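Local coordinates for protein carbonic anhydrase (Neosartorya fumigata, PDB 7COI) that probably catalyses the reversible hydration of carbon dioxide to hydrogencarbonate, using one zinc ion per subunit, at residues N142-A150 with N227-K238. Sequence-based numbering, arbitrary orientation.
Sequences NIANVIHPA and NVKEGLKALTQK
N227, midway along helix 216-236, reaches across to the loop 142-150 with its amide: ND2 gives a weak, strongly bent hydrogen bond (2.8 Å, 122° at the hydrogen) to the backbone O of A144. CB points at the loop, and with CG anti to the backbone N (chi1 -177°) the amide meets that of N145 obliquely, the two planes 41° apart. Here ND2 of N145 and ND2 of N227 face each other at 3.4 Å as two donors, reconciled by a water that accepts from both.

Of two further waters, one donates to the backbone O of N145 and that of N227; the other accepts from I147 N and donates to N227 OD1, so both ends of the N227 amide are engaged.

Beyond this seam the contact turns apolar. I147 points at the helix, its CG1 3.9 Å from G231 CA, where the missing side chain permits a close approach, while I147 CG2 packs on A234 CB at 3.8 Å. I172 of strand 169-175 also touches I147. Past the helix end, K238 NZ lies 3.0 Å from P149 O, and a water that accepts from NZ probably donates to H148 O.

Within the loop, the N142 amide bonds V146 N through OD1 and V146 O through ND2; A144 packs on the zinc ligand C178. Helix 216-236 thus backs the loop after strand 137-142, next to the zinc site of the α/β fold of β-class carbonic anhydrases.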
loop_
_atom_site.group_PDB
_atom_site.type_symbol
_atom_site.label_atom_id
_atom_site.label_comp_id
_atom_site.label_asym_id
_atom_site.label_seq_id
_atom_site.Cartn_x
_atom_site.Cartn_y
_atom_site.Cartn_z
ATOM N N ASN A 142 7.840 9.849 8.333
ATOM C CA ASN A 142 6.807 9.912 7.283
ATOM C C ASN A 142 5.964 11.159 7.561
ATOM O O ASN A 142 6.224 11.876 8.580
ATOM C CB ASN A 142 6.018 8.598 7.175
ATOM C CG ASN A 142 5.128 8.343 8.375
ATOM O OD1 ASN A 142 4.825 9.278 9.117
ATOM N ND2 ASN A 142 4.724 7.082 8.573
ATOM N N ILE A 143 4.976 11.422 6.722
ATOM C CA ILE A 143 4.093 12.606 6.932
ATOM C C ILE A 143 3.243 12.411 8.203
ATOM O O ILE A 143 2.388 11.492 8.250
ATOM C CB ILE A 143 3.224 12.915 5.717
ATOM C CG1 ILE A 143 4.076 13.258 4.493
ATOM C CG2 ILE A 143 2.263 14.050 6.068
ATOM C CD1 ILE A 143 5.029 14.429 4.664
ATOM N N ALA A 144 3.490 13.251 9.208
ATOM C CA ALA A 144 2.726 13.320 10.475
ATOM C C ALA A 144 2.833 12.026 11.274
ATOM O O ALA A 144 1.933 11.758 12.100
ATOM C CB ALA A 144 1.276 13.619 10.179
ATOM N N ASN A 145 3.939 11.283 11.144
ATOM C CA ASN A 145 4.228 10.130 12.042
ATOM C C ASN A 145 2.957 9.262 12.129
ATOM O O ASN A 145 2.639 8.775 13.220
ATOM C CB ASN A 145 4.781 10.597 13.410
ATOM C CG ASN A 145 3.996 11.686 14.134
ATOM O OD1 ASN A 145 4.207 12.863 13.889
ATOM N ND2 ASN A 145 3.118 11.293 15.056
ATOM N N VAL A 146 2.314 8.971 10.995
ATOM C CA VAL A 146 1.040 8.201 10.946
ATOM C C VAL A 146 1.373 6.718 10.828
ATOM O O VAL A 146 2.218 6.340 10.004
ATOM C CB VAL A 146 0.133 8.668 9.794
ATOM C CG1 VAL A 146 -1.102 7.791 9.634
ATOM C CG2 VAL A 146 -0.277 10.102 9.996
ATOM N N ILE A 147 0.733 5.901 11.657
ATOM C CA ILE A 147 0.814 4.422 11.554
ATOM C C ILE A 147 -0.471 3.911 10.936
ATOM O O ILE A 147 -1.477 3.766 11.661
ATOM C CB ILE A 147 1.108 3.750 12.908
ATOM C CG1 ILE A 147 2.277 4.430 13.625
ATOM C CG2 ILE A 147 1.325 2.261 12.720
ATOM C CD1 ILE A 147 3.178 3.503 14.377
ATOM N N HIS A 148 -0.450 3.636 9.632
ATOM C CA HIS A 148 -1.515 2.866 8.959
ATOM C C HIS A 148 -1.241 1.418 9.304
ATOM O O HIS A 148 -0.143 0.949 9.045
ATOM C CB HIS A 148 -1.477 3.051 7.441
ATOM C CG HIS A 148 -1.826 4.425 6.991
ATOM N ND1 HIS A 148 -3.081 4.741 6.540
ATOM C CD2 HIS A 148 -1.066 5.536 6.846
ATOM C CE1 HIS A 148 -3.075 6.013 6.168
ATOM N NE2 HIS A 148 -1.874 6.512 6.339
ATOM N N PRO A 149 -2.211 0.682 9.879
ATOM C CA PRO A 149 -1.965 -0.694 10.305
ATOM C C PRO A 149 -1.329 -1.589 9.237
ATOM O O PRO A 149 -0.438 -2.324 9.579
ATOM C CB PRO A 149 -3.381 -1.199 10.633
ATOM C CG PRO A 149 -4.124 0.041 11.073
ATOM C CD PRO A 149 -3.583 1.143 10.185
ATOM N N ALA A 150 -1.776 -1.498 7.996
ATOM C CA ALA A 150 -1.303 -2.393 6.916
ATOM C C ALA A 150 -0.289 -1.709 5.987
ATOM O O ALA A 150 0.009 -2.290 4.931
ATOM C CB ALA A 150 -2.495 -2.892 6.151
ATOM N N ASN A 227 -3.062 11.522 17.681
ATOM C CA ASN A 227 -2.399 10.739 16.597
ATOM C C ASN A 227 -1.280 9.882 17.178
ATOM O O ASN A 227 -1.136 8.690 16.773
ATOM C CB ASN A 227 -1.929 11.675 15.492
ATOM C CG ASN A 227 -1.306 10.921 14.345
ATOM O OD1 ASN A 227 -1.898 9.950 13.875
ATOM N ND2 ASN A 227 -0.104 11.342 13.944
ATOM N N VAL A 228 -0.471 10.429 18.098
ATOM C CA VAL A 228 0.617 9.644 18.736
ATOM C C VAL A 228 -0.044 8.505 19.513
ATOM O O VAL A 228 0.412 7.376 19.420
ATOM C CB VAL A 228 1.511 10.522 19.637
ATOM C CG1 VAL A 228 2.430 9.667 20.490
ATOM C CG2 VAL A 228 2.313 11.541 18.810
ATOM N N LYS A 229 -1.098 8.785 20.260
ATOM C CA LYS A 229 -1.720 7.725 21.110
ATOM C C LYS A 229 -2.322 6.625 20.230
ATOM O O LYS A 229 -2.184 5.451 20.553
ATOM C CB LYS A 229 -2.739 8.378 22.038
ATOM C CG LYS A 229 -2.113 9.155 23.182
ATOM C CD LYS A 229 -3.117 10.063 23.881
ATOM C CE LYS A 229 -2.505 10.898 24.988
ATOM N NZ LYS A 229 -3.440 11.938 25.477
ATOM N N GLU A 230 -2.988 6.991 19.146
ATOM C CA GLU A 230 -3.593 6.044 18.186
ATOM C C GLU A 230 -2.474 5.244 17.518
ATOM O O GLU A 230 -2.652 4.010 17.312
ATOM C CB GLU A 230 -4.470 6.782 17.169
ATOM C CG GLU A 230 -5.376 5.836 16.387
ATOM C CD GLU A 230 -6.401 5.086 17.240
ATOM O OE1 GLU A 230 -6.710 5.590 18.357
ATOM O OE2 GLU A 230 -6.879 4.008 16.785
ATOM N N GLY A 231 -1.332 5.877 17.233
ATOM C CA GLY A 231 -0.184 5.173 16.623
ATOM C C GLY A 231 0.368 4.146 17.580
ATOM O O GLY A 231 0.740 3.077 17.139
ATOM N N LEU A 232 0.406 4.424 18.890
ATOM C CA LEU A 232 0.923 3.448 19.882
ATOM C C LEU A 232 -0.030 2.248 19.942
ATOM O O LEU A 232 0.437 1.126 20.089
ATOM C CB LEU A 232 1.042 4.105 21.263
ATOM C CG LEU A 232 2.146 5.135 21.442
ATOM C CD1 LEU A 232 1.981 5.861 22.767
ATOM C CD2 LEU A 232 3.529 4.540 21.342
ATOM N N LYS A 233 -1.331 2.484 19.791
ATOM C CA LYS A 233 -2.340 1.403 19.752
ATOM C C LYS A 233 -2.087 0.574 18.492
ATOM O O LYS A 233 -1.950 -0.639 18.603
ATOM C CB LYS A 233 -3.740 1.993 19.869
ATOM C CG LYS A 233 -4.867 0.982 19.712
ATOM C CD LYS A 233 -6.219 1.573 20.047
ATOM C CE LYS A 233 -7.338 0.568 19.913
ATOM N NZ LYS A 233 -8.645 1.189 20.193
ATOM N N ALA A 234 -1.952 1.215 17.329
ATOM C CA ALA A 234 -1.701 0.515 16.051
ATOM C C ALA A 234 -0.406 -0.281 16.150
ATOM O O ALA A 234 -0.339 -1.399 15.631
ATOM C CB ALA A 234 -1.659 1.512 14.925
ATOM N N LEU A 235 0.623 0.292 16.782
ATOM C CA LEU A 235 1.953 -0.337 16.921
ATOM C C LEU A 235 1.795 -1.634 17.713
ATOM O O LEU A 235 2.407 -2.629 17.319
ATOM C CB LEU A 235 2.869 0.670 17.635
ATOM C CG LEU A 235 4.231 0.169 18.046
ATOM C CD1 LEU A 235 5.080 -0.135 16.810
ATOM C CD2 LEU A 235 4.908 1.239 18.905
ATOM N N THR A 236 0.983 -1.630 18.780
ATOM C CA THR A 236 0.796 -2.820 19.639
ATOM C C THR A 236 -0.180 -3.831 19.028
ATOM O O THR A 236 -0.183 -4.961 19.524
ATOM C CB THR A 236 0.394 -2.411 21.062
ATOM O OG1 THR A 236 -0.816 -1.666 21.042
ATOM C CG2 THR A 236 1.460 -1.584 21.742
ATOM N N GLN A 237 -0.927 -3.480 17.980
ATOM C CA GLN A 237 -1.806 -4.414 17.215
ATOM C C GLN A 237 -0.981 -5.140 16.158
ATOM O O GLN A 237 -1.403 -5.222 14.997
ATOM C CB GLN A 237 -2.995 -3.677 16.623
ATOM C CG GLN A 237 -3.950 -3.186 17.702
ATOM C CD GLN A 237 -5.113 -2.386 17.163
ATOM O OE1 GLN A 237 -4.976 -1.635 16.207
ATOM N NE2 GLN A 237 -6.271 -2.521 17.796
ATOM N N LYS A 238 0.208 -5.560 16.550
ATOM C CA LYS A 238 1.167 -6.276 15.697
ATOM C C LYS A 238 1.754 -7.373 16.566
ATOM O O LYS A 238 2.305 -7.043 17.641
ATOM C CB LYS A 238 2.261 -5.345 15.199
ATOM C CG LYS A 238 1.759 -4.226 14.303
ATOM C CD LYS A 238 2.887 -3.371 13.747
ATOM C CE LYS A 238 2.350 -2.122 13.062
ATOM N NZ LYS A 238 1.471 -2.475 11.925
HETATM O O HOH W 1 1.116 13.333 15.787
HETATM O O HOH W 2 1.198 8.101 15.252
HETATM O O HOH W 3 -1.023 7.046 13.512
HETATM O O HOH W 4 2.006 -0.180 10.206
#